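Local atomic coordinates of putative amidohydrolase (Unidentified, PDB entry 3MKV), a protein that probably acts as a zinc-dependent prolidase of the amidohydrolase superfamily, hydrolysing dipeptides that end in proline. Residues F6-G11 with I50-K55; T251-N256 with Y272-L277; N256-E261 with I311-R316. All coordinates share one frame; numbering follows the deposited sequence.

Contact 1: residues F6-G11 with I50-K55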
loop_
_atom_site.group_PDB
_atom_site.type_symbol
_atom_site.label_atom_id
_atom_site.label_comp_id
_atom_site.label_asym_id
_atom_site.label_seq_id
_atom_site.Cartn_x
_atom_site.Cartn_y
_atom_site.Cartn_z
ATOM N N PHE A 6 22.416 -55.800 -7.665
ATOM C CA PHE A 6 21.728 -56.385 -8.810
ATOM C C PHE A 6 22.715 -56.706 -9.930
ATOM O O PHE A 6 23.668 -55.955 -10.181
ATOM C CB PHE A 6 20.637 -55.455 -9.340
ATOM C CG PHE A 6 19.499 -55.251 -8.390
ATOM C CD1 PHE A 6 18.324 -55.967 -8.533
ATOM C CD2 PHE A 6 19.601 -54.338 -7.349
ATOM C CE1 PHE A 6 17.266 -55.778 -7.657
ATOM C CE2 PHE A 6 18.549 -54.146 -6.465
ATOM C CZ PHE A 6 17.379 -54.867 -6.619
ATOM N N LEU A 7 22.481 -57.831 -10.594
ATOM C CA LEU A 7 23.315 -58.226 -11.713
ATOM C C LEU A 7 22.469 -58.600 -12.928
ATOM O O LEU A 7 21.797 -59.636 -12.950
ATOM C CB LEU A 7 24.255 -59.369 -11.319
ATOM C CG LEU A 7 25.306 -59.696 -12.380
ATOM C CD1 LEU A 7 26.520 -60.361 -11.759
ATOM C CD2 LEU A 7 24.710 -60.581 -13.459
ATOM N N PHE A 8 22.495 -57.724 -13.925
ATOM C CA PHE A 8 21.847 -57.981 -15.197
ATOM C C PHE A 8 22.719 -58.922 -16.013
ATOM O O PHE A 8 23.922 -58.685 -16.163
ATOM C CB PHE A 8 21.644 -56.673 -15.950
ATOM C CG PHE A 8 20.624 -55.767 -15.321
ATOM C CD1 PHE A 8 19.312 -55.769 -15.763
ATOM C CD2 PHE A 8 20.978 -54.912 -14.293
ATOM C CE1 PHE A 8 18.373 -54.935 -15.193
ATOM C CE2 PHE A 8 20.044 -54.081 -13.717
ATOM C CZ PHE A 8 18.740 -54.093 -14.165
ATOM N N ARG A 9 22.125 -59.986 -16.532
ATOM C CA ARG A 9 22.843 -61.011 -17.277
ATOM C C ARG A 9 22.040 -61.532 -18.482
ATOM O O ARG A 9 20.828 -61.541 -18.457
ATOM C CB ARG A 9 23.166 -62.172 -16.331
ATOM C CG ARG A 9 24.170 -63.178 -16.866
ATOM C CD ARG A 9 24.339 -64.362 -15.916
ATOM N NE ARG A 9 23.133 -65.185 -15.832
ATOM C CZ ARG A 9 22.710 -65.994 -16.800
ATOM N NH1 ARG A 9 21.600 -66.708 -16.634
ATOM N NH2 ARG A 9 23.396 -66.088 -17.933
ATOM N N ASN A 10 22.732 -62.029 -19.490
ATOM C CA ASN A 10 22.078 -62.671 -20.630
ATOM C C ASN A 10 21.219 -61.763 -21.520
ATOM O O ASN A 10 20.105 -62.137 -21.919
ATOM C CB ASN A 10 21.234 -63.847 -20.151
ATOM C CG ASN A 10 21.087 -64.916 -21.208
ATOM O OD1 ASN A 10 22.068 -65.306 -21.847
ATOM N ND2 ASN A 10 19.861 -65.396 -21.405
ATOM N N GLY A 11 21.739 -60.585 -21.853
ATOM C CA GLY A 11 21.019 -59.671 -22.730
ATOM C C GLY A 11 21.903 -58.860 -23.660
ATOM O O GLY A 11 23.134 -58.906 -23.578
ATOM N N ILE A 50 19.442 -60.718 -12.483
ATOM C CA ILE A 50 18.313 -60.490 -13.373
ATOM C C ILE A 50 18.576 -61.075 -14.760
ATOM O O ILE A 50 19.460 -60.626 -15.489
ATOM C CB ILE A 50 17.960 -58.992 -13.452
ATOM C CG1 ILE A 50 17.551 -58.490 -12.060
ATOM C CG2 ILE A 50 16.854 -58.755 -14.475
ATOM C CD1 ILE A 50 17.443 -56.991 -11.928
ATOM N N ASP A 51 17.807 -62.096 -15.114
ATOM C CA ASP A 51 17.999 -62.775 -16.381
ATOM C C ASP A 51 17.084 -62.179 -17.434
ATOM O O ASP A 51 15.861 -62.226 -17.311
ATOM C CB ASP A 51 17.744 -64.275 -16.228
ATOM C CG ASP A 51 18.489 -65.102 -17.260
ATOM O OD1 ASP A 51 18.349 -64.818 -18.471
ATOM O OD2 ASP A 51 19.211 -66.041 -16.851
ATOM N N VAL A 52 17.689 -61.635 -18.482
ATOM C CA VAL A 52 16.961 -60.847 -19.463
ATOM C C VAL A 52 16.428 -61.655 -20.650
ATOM O O VAL A 52 15.801 -61.089 -21.547
ATOM C CB VAL A 52 17.831 -59.670 -19.972
ATOM C CG1 VAL A 52 17.035 -58.779 -20.912
ATOM C CG2 VAL A 52 18.362 -58.864 -18.796
ATOM N N LYS A 53 16.672 -62.964 -20.654
ATOM C CA LYS A 53 16.180 -63.838 -21.725
ATOM C C LYS A 53 16.401 -63.218 -23.093
ATOM O O LYS A 53 15.497 -63.204 -23.935
ATOM C CB LYS A 53 14.691 -64.155 -21.552
ATOM C CG LYS A 53 14.379 -65.208 -20.497
ATOM C CD LYS A 53 14.908 -66.582 -20.912
ATOM C CE LYS A 53 14.201 -67.126 -22.158
ATOM N NZ LYS A 53 12.906 -67.796 -21.841
ATOM N N GLY A 54 17.604 -62.689 -23.302
ATOM C CA GLY A 54 17.982 -62.124 -24.593
ATOM C C GLY A 54 17.222 -60.869 -24.982
ATOM O O GLY A 54 17.045 -60.589 -26.168
ATOM N N LYS A 55 16.769 -60.110 -23.989
ATOM C CA LYS A 55 16.117 -58.831 -24.246
ATOM C C LYS A 55 17.132 -57.697 -24.158
ATOM O O LYS A 55 18.311 -57.926 -23.856
ATOM C CB LYS A 55 14.959 -58.607 -23.275
ATOM C CG LYS A 55 13.627 -59.080 -23.811
ATOM C CD LYS A 55 12.655 -59.436 -22.699
ATOM C CE LYS A 55 13.080 -60.712 -22.003
ATOM N NZ LYS A 55 11.913 -61.601 -21.737
#

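Contact 2: residues T251-N256 with Y272-L277. With ZN (zinc ion), chain J; SO4 (sulfate ion), chain L.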
loop_
_atom_site.group_PDB
_atom_site.type_symbol
_atom_site.label_atom_id
_atom_site.label_comp_id
_atom_site.label_asym_id
_atom_site.label_seq_id
_atom_site.Cartn_x
_atom_site.Cartn_y
_atom_site.Cartn_z
ATOM N N THR A 251 19.911 -23.658 -24.070
ATOM C CA THR A 251 19.054 -24.529 -24.865
ATOM C C THR A 251 17.864 -23.766 -25.408
ATOM O O THR A 251 17.323 -22.886 -24.739
ATOM C CB THR A 251 18.622 -25.860 -24.125
ATOM O OG1 THR A 251 17.594 -25.608 -23.157
ATOM C CG2 THR A 251 19.816 -26.511 -23.443
ATOM N N ILE A 252 17.489 -24.104 -26.638
ATOM C CA ILE A 252 16.349 -23.508 -27.308
ATOM C C ILE A 252 15.233 -24.528 -27.425
ATOM O O ILE A 252 15.471 -25.697 -27.732
ATOM C CB ILE A 252 16.716 -23.067 -28.721
ATOM C CG1 ILE A 252 17.799 -21.973 -28.692
ATOM C CG2 ILE A 252 15.469 -22.627 -29.466
ATOM C CD1 ILE A 252 17.310 -20.619 -28.179
ATOM N N GLU A 253 14.010 -24.088 -27.181
ATOM C CA GLU A 253 12.897 -25.006 -27.070
ATOM C C GLU A 253 11.980 -24.875 -28.281
ATOM O O GLU A 253 11.546 -23.773 -28.632
ATOM C CB GLU A 253 12.122 -24.768 -25.768
ATOM C CG GLU A 253 12.984 -24.768 -24.508
ATOM C CD GLU A 253 13.760 -26.062 -24.296
ATOM O OE1 GLU A 253 13.121 -27.132 -24.149
ATOM O OE2 GLU A 253 15.015 -26.001 -24.257
ATOM N N HIS A 254 11.698 -26.013 -28.909
ATOM C CA HIS A 254 10.840 -26.067 -30.083
ATOM C C HIS A 254 11.660 -25.757 -31.330
ATOM O O HIS A 254 12.086 -26.676 -32.039
ATOM C CB HIS A 254 9.658 -25.110 -29.937
ATOM C CG HIS A 254 8.912 -25.270 -28.648
ATOM N ND1 HIS A 254 8.395 -26.479 -28.229
ATOM C CD2 HIS A 254 8.583 -24.371 -27.690
ATOM C CE1 HIS A 254 7.785 -26.319 -27.068
ATOM N NE2 HIS A 254 7.884 -25.049 -26.718
ATOM N N GLY A 255 11.903 -24.471 -31.583
ATOM C CA GLY A 255 12.718 -24.059 -32.727
ATOM C C GLY A 255 12.095 -24.437 -34.064
ATOM O O GLY A 255 12.803 -24.649 -35.045
ATOM N N ASN A 256 10.766 -24.486 -34.103
ATOM C CA ASN A 256 10.032 -24.998 -35.252
ATOM C C ASN A 256 10.339 -24.331 -36.592
ATOM O O ASN A 256 10.524 -25.014 -37.605
ATOM C CB ASN A 256 8.528 -24.922 -34.996
ATOM C CG ASN A 256 8.048 -25.957 -33.999
ATOM O OD1 ASN A 256 8.589 -26.082 -32.894
ATOM N ND2 ASN A 256 7.009 -26.691 -34.376
ATOM N N TYR A 272 22.047 -25.961 -27.734
ATOM C CA TYR A 272 21.209 -27.110 -28.066
ATOM C C TYR A 272 19.792 -26.696 -28.400
ATOM O O TYR A 272 19.284 -25.699 -27.875
ATOM C CB TYR A 272 21.122 -28.085 -26.901
ATOM C CG TYR A 272 22.437 -28.508 -26.292
ATOM C CD1 TYR A 272 22.943 -29.778 -26.512
ATOM C CD2 TYR A 272 23.141 -27.655 -25.458
ATOM C CE1 TYR A 272 24.136 -30.182 -25.935
ATOM C CE2 TYR A 272 24.329 -28.044 -24.877
ATOM C CZ TYR A 272 24.827 -29.311 -25.125
ATOM O OH TYR A 272 26.018 -29.712 -24.556
ATOM N N VAL A 273 19.152 -27.475 -29.266
ATOM C CA VAL A 273 17.718 -27.317 -29.505
ATOM C C VAL A 273 16.931 -28.534 -29.031
ATOM O O VAL A 273 17.405 -29.666 -29.099
ATOM C CB VAL A 273 17.380 -27.020 -30.992
ATOM C CG1 VAL A 273 15.891 -26.774 -31.138
ATOM C CG2 VAL A 273 18.155 -25.797 -31.475
ATOM N N VAL A 274 15.729 -28.283 -28.533
ATOM C CA VAL A 274 14.852 -29.347 -28.063
ATOM C C VAL A 274 13.497 -29.230 -28.749
ATOM O O VAL A 274 12.627 -28.467 -28.307
ATOM C CB VAL A 274 14.627 -29.290 -26.536
ATOM C CG1 VAL A 274 13.801 -30.485 -26.102
ATOM C CG2 VAL A 274 15.963 -29.243 -25.789
ATOM N N PRO A 275 13.319 -29.991 -29.836
ATOM C CA PRO A 275 12.076 -30.033 -30.593
ATOM C C PRO A 275 11.024 -30.738 -29.765
ATOM O O PRO A 275 11.355 -31.645 -29.003
ATOM C CB PRO A 275 12.437 -30.896 -31.820
ATOM C CG PRO A 275 13.955 -30.951 -31.842
ATOM C CD PRO A 275 14.349 -30.879 -30.403
ATOM N N THR A 276 9.765 -30.347 -29.916
ATOM C CA THR A 276 8.694 -30.976 -29.151
ATOM C C THR A 276 7.502 -31.303 -30.052
ATOM O O THR A 276 6.360 -30.929 -29.761
ATOM C CB THR A 276 8.271 -30.084 -27.960
ATOM O OG1 THR A 276 7.823 -28.804 -28.442
ATOM C CG2 THR A 276 9.455 -29.871 -27.011
ATOM N N LEU A 277 7.790 -32.019 -31.141
ATOM C CA LEU A 277 6.830 -32.271 -32.240
ATOM C C LEU A 277 5.503 -32.935 -31.852
ATOM O O LEU A 277 4.447 -32.582 -32.367
ATOM C CB LEU A 277 7.497 -33.096 -33.356
ATOM C CG LEU A 277 8.798 -32.529 -33.920
ATOM C CD1 LEU A 277 9.364 -33.423 -35.003
ATOM C CD2 LEU A 277 8.561 -31.126 -34.455
HETATM ZN ZN ZN J . 7.198 -23.694 -24.804
HETATM S S SO4 L . 28.013 -27.503 -22.888
HETATM O O1 SO4 L . 26.973 -28.353 -22.314
HETATM O O2 SO4 L . 29.316 -27.943 -22.424
HETATM O O3 SO4 L . 27.947 -27.596 -24.341
HETATM O O4 SO4 L . 27.814 -26.119 -22.463
HETATM O O HOH W 1 9.143 -28.763 -32.129
#

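Contact 3: residues N256-E261 with I311-R316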
loop_
_atom_site.group_PDB
_atom_site.type_symbol
_atom_site.label_atom_id
_atom_site.label_comp_id
_atom_site.label_asym_id
_atom_site.label_seq_id
_atom_site.Cartn_x
_atom_site.Cartn_y
_atom_site.Cartn_z
ATOM N N ASN A 256 10.766 -24.486 -34.103
ATOM C CA ASN A 256 10.032 -24.998 -35.252
ATOM C C ASN A 256 10.339 -24.331 -36.592
ATOM O O ASN A 256 10.524 -25.014 -37.605
ATOM C CB ASN A 256 8.528 -24.922 -34.996
ATOM C CG ASN A 256 8.048 -25.957 -33.999
ATOM O OD1 ASN A 256 8.589 -26.082 -32.894
ATOM N ND2 ASN A 256 7.009 -26.691 -34.376
ATOM N N LEU A 257 10.370 -23.002 -36.601
ATOM C CA LEU A 257 10.528 -22.249 -37.844
ATOM C C LEU A 257 11.977 -21.837 -38.082
ATOM O O LEU A 257 12.256 -20.888 -38.803
ATOM C CB LEU A 257 9.619 -21.020 -37.833
ATOM C CG LEU A 257 8.139 -21.398 -37.722
ATOM C CD1 LEU A 257 7.254 -20.178 -37.498
ATOM C CD2 LEU A 257 7.702 -22.170 -38.961
ATOM N N ILE A 258 12.901 -22.552 -37.462
ATOM C CA ILE A 258 14.307 -22.245 -37.635
ATOM C C ILE A 258 14.683 -22.414 -39.102
ATOM O O ILE A 258 14.058 -23.190 -39.829
ATOM C CB ILE A 258 15.188 -23.157 -36.754
ATOM C CG1 ILE A 258 16.637 -22.680 -36.763
ATOM C CG2 ILE A 258 15.088 -24.613 -37.202
ATOM C CD1 ILE A 258 17.475 -23.314 -35.667
ATOM N N ASP A 259 15.707 -21.684 -39.532
ATOM C CA ASP A 259 16.202 -21.797 -40.896
ATOM C C ASP A 259 17.674 -22.205 -40.921
ATOM O O ASP A 259 18.378 -22.091 -39.913
ATOM C CB ASP A 259 15.999 -20.480 -41.647
ATOM C CG ASP A 259 16.806 -19.342 -41.055
ATOM O OD1 ASP A 259 17.564 -19.582 -40.084
ATOM O OD2 ASP A 259 16.684 -18.204 -41.567
ATOM N N ASP A 260 18.132 -22.684 -42.076
ATOM C CA ASP A 260 19.518 -23.118 -42.243
ATOM C C ASP A 260 20.498 -22.162 -41.581
ATOM O O ASP A 260 21.406 -22.583 -40.856
ATOM C CB ASP A 260 19.857 -23.233 -43.725
ATOM C CG ASP A 260 19.025 -24.284 -44.427
ATOM O OD1 ASP A 260 18.191 -23.912 -45.282
ATOM O OD2 ASP A 260 19.190 -25.484 -44.115
ATOM N N GLU A 261 20.316 -20.871 -41.841
ATOM C CA GLU A 261 21.244 -19.858 -41.362
ATOM C C GLU A 261 21.287 -19.777 -39.831
ATOM O O GLU A 261 22.358 -19.616 -39.234
ATOM C CB GLU A 261 20.898 -18.498 -41.960
ATOM C CG GLU A 261 21.834 -17.387 -41.509
ATOM C CD GLU A 261 21.285 -15.997 -41.795
ATOM O OE1 GLU A 261 21.437 -15.113 -40.925
ATOM O OE2 GLU A 261 20.702 -15.790 -42.886
ATOM N N ILE A 311 13.740 -30.500 -38.332
ATOM C CA ILE A 311 14.679 -31.550 -37.929
ATOM C C ILE A 311 15.759 -31.770 -38.989
ATOM O O ILE A 311 16.955 -31.849 -38.674
ATOM C CB ILE A 311 13.951 -32.890 -37.660
ATOM C CG1 ILE A 311 12.847 -32.708 -36.613
ATOM C CG2 ILE A 311 14.937 -33.964 -37.219
ATOM C CD1 ILE A 311 13.345 -32.181 -35.277
ATOM N N GLU A 312 15.326 -31.870 -40.243
ATOM C CA GLU A 312 16.238 -32.038 -41.375
ATOM C C GLU A 312 17.210 -30.869 -41.443
ATOM O O GLU A 312 18.417 -31.065 -41.575
ATOM C CB GLU A 312 15.445 -32.145 -42.682
ATOM C CG GLU A 312 14.521 -33.358 -42.762
ATOM C CD GLU A 312 13.409 -33.184 -43.793
ATOM O OE1 GLU A 312 13.362 -32.117 -44.442
ATOM O OE2 GLU A 312 12.577 -34.107 -43.945
ATOM N N ILE A 313 16.666 -29.654 -41.344
ATOM C CA ILE A 313 17.462 -28.429 -41.290
ATOM C C ILE A 313 18.511 -28.456 -40.175
ATOM O O ILE A 313 19.661 -28.059 -40.381
ATOM C CB ILE A 313 16.554 -27.173 -41.115
ATOM C CG1 ILE A 313 15.769 -26.889 -42.399
ATOM C CG2 ILE A 313 17.367 -25.939 -40.688
ATOM C CD1 ILE A 313 14.802 -25.722 -42.274
ATOM N N MET A 314 18.122 -28.929 -38.995
ATOM C CA MET A 314 19.023 -28.892 -37.840
ATOM C C MET A 314 20.102 -29.952 -37.929
ATOM O O MET A 314 21.237 -29.731 -37.504
ATOM C CB MET A 314 18.246 -29.011 -36.521
ATOM C CG MET A 314 17.612 -27.698 -36.056
ATOM S SD MET A 314 16.615 -27.832 -34.554
ATOM C CE MET A 314 15.132 -28.637 -35.146
ATOM N N LYS A 315 19.746 -31.109 -38.480
ATOM C CA LYS A 315 20.716 -32.185 -38.669
ATOM C C LYS A 315 21.786 -31.758 -39.672
ATOM O O LYS A 315 22.985 -31.845 -39.406
ATOM C CB LYS A 315 20.018 -33.450 -39.163
ATOM C CG LYS A 315 20.970 -34.587 -39.458
ATOM C CD LYS A 315 20.224 -35.801 -39.972
ATOM C CE LYS A 315 21.170 -36.973 -40.246
ATOM N NZ LYS A 315 20.419 -38.229 -40.576
ATOM N N ARG A 316 21.328 -31.289 -40.825
ATOM C CA ARG A 316 22.202 -30.766 -41.857
ATOM C C ARG A 316 23.192 -29.777 -41.255
ATOM O O ARG A 316 24.356 -29.721 -41.652
ATOM C CB ARG A 316 21.354 -30.083 -42.931
ATOM C CG ARG A 316 22.084 -29.730 -44.219
ATOM C CD ARG A 316 21.123 -29.026 -45.169
ATOM N NE ARG A 316 19.956 -29.861 -45.447
ATOM C CZ ARG A 316 18.703 -29.416 -45.509
ATOM N NH1 ARG A 316 18.434 -28.132 -45.299
ATOM N NH2 ARG A 316 17.715 -30.261 -45.769
HETATM O O HOH W 2 21.007 -26.590 -42.280
#

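Contact 1: residues F6-G11 with I50-K55
Ile50 lays its CD1 methyl over one face of the Phe8 ring, 4.1 Å from CD1 to the ring centroid, a CH-pi contact displaced toward the rim. The two side chains run alongside each other, and CG2 of Ile50 follows the same ring at CD1 and CE1. With CG1 anti to its carbonyl carbon (chi1 -62°), Ile50 also carries CD1 to within 3.7 Å of Phe6 CD1, so one methyl touches two rings. At the ring edge of Phe8 stands Val52 CG2, while Val380, Val382 and Ile57 also pack against Phe8. Beneath this apolar layer the chains pair as parallel strands: Ile50 N donates to Leu7 O, Arg9 N to Ile50 O at 2.9 Å and Val52 N to Arg9 O. Strand 48-51 is an outermost strand, within the chain, of a four-stranded mixed sheet, in which strand 5-9 is flanked by strand 25-30 on its other side. Arg9 and Asp51, paired in register, direct their side chains to the face opposite Phe8 and Ile50 and meet there at a slant. In one of two conformers, Arg9 NH1 lies within salt-bridge distance of Asp51 OD2, but the modelled 2.5 Å is doubtfully short and the geometry uncertain. The other carboxylate oxygen, OD1, receives weak bonds from Asn10 ND2 and Lys53 N. Past the strands, a type I' turn over Val52 to Lys55 presents Gly54 N to Asn10 O at 2.9 Å.

Contact 2: residues T251-N256 with Y272-L277
His254 reaches across to Thr276 and on to a zinc ion. Its CB leads to CG anti to the carbonyl carbon (chi1 -51°), which swings the imidazole toward segment 272-277. On the ring, ND1 faces Thr276 OG1 near the ring plane and is placed to donate a hydrogen bond to it, but the modelled separation is too short to be trusted. At the far end NE2 binds zinc at 2.4 Å; the same ion is held by His234 and carboxylated Lys193. CB of Glu253 lies over one face of the imidazole. Thr276 is also held through its backbone: a water accepts from Thr276 N and donates to Asn256 OD1, 2.8 Å from each. Glu253 and Val274 lie side by side; OE1 comes 3.6 Å from Val274 CB, while OE2 accepts from Thr251 OG1 at 2.8 Å. The buried carboxylate is met elsewhere by His65, a ligand of the other zinc, and by Arg106, whose positive charge would probably favour its ionised form. The backbones run parallel, with Ile252 N bonded to Tyr272 O, Val274 N to Ile252 O, and His254 N to Val274 O at 2.7 Å. With helix 260-269 the strands make a beta-alpha-beta unit of the TIM-barrel, and His254, at the C-terminal end of strand 251-254, belongs to the binuclear metal centre characteristic of many amidohydrolases.

Contact 3: residues N256-E261 with I311-R316
The chain from Asn256 to Asp259 is a loop that enters helix 260-269 at Asp260, and it passes beside residues 311-316 of helix 307-317. The backbones come nearest between Asp260 and Ile313, whose CA atoms are 5.8 Å apart. No direct backbone hydrogen bond joins the segments. Asp259 occupies the N-cap of helix 260-269, and its OD1 is bonded to Thr262 OG1. Ile313 projects from helix 307-317 against the loop, using two branches. CG2, anti to its own backbone N, abuts the first turn at Asp260 N, 3.6 Å away, and CD1, at the end of the other branch, comes equally near to Ile258 O. Ile258 sends CG2 toward the neighbouring helix, 4.1 Å from Met314 CG, the two side chains meeting at a slant. Ala263 extends this apolar patch, touching both Ile258 and Ile313. Closer to the surface, Asp260 turns OD2 to Arg316 NH1, forming a hydrogen-bonded salt bridge of 3.0 Å. OD2 is used on its syn side and lies close to the guanidinium plane, but the N-H...O angle of 132° is far from straight, and the two planar groups are inclined by 41°. A bend at chi3 of Arg316 (-58°) turns the guanidinium toward the carboxylate. A water donates both to the same OD2 and to Ile313 O, 2.8 Å from each. The contact thus combines a buried apolar interior with a charged outer margin, where OD2 takes both the arginine and the water; the Asp260 carboxylate, at the first turn of helix 260-269, should be further stabilised by the helix dipole.

Contact 1 comes first along the chain and stands apart, its centre 36 Å from that of contact 2 and 40 Å from that of contact 3. It belongs to the small mixed sheet built by N-terminal strands, whereas the other two lie in the catalytic barrel with centres only 10 Å apart. Contacts 2 and 3 share Asn256, and their segments alternate in the order 251-256, 256-261, 272-277, 311-316; helix 260-269 connects strand 251-254 to strand 272-274. They also touch in space: Val273 CG1 meets Met314 SD at 3.6 Å, and Pro275 and Leu277 pack on Ile311. Helix 307-317 therefore lies against the 272-277 side of the strand pair, of which strand 251-254 ends in the zinc ligand His254.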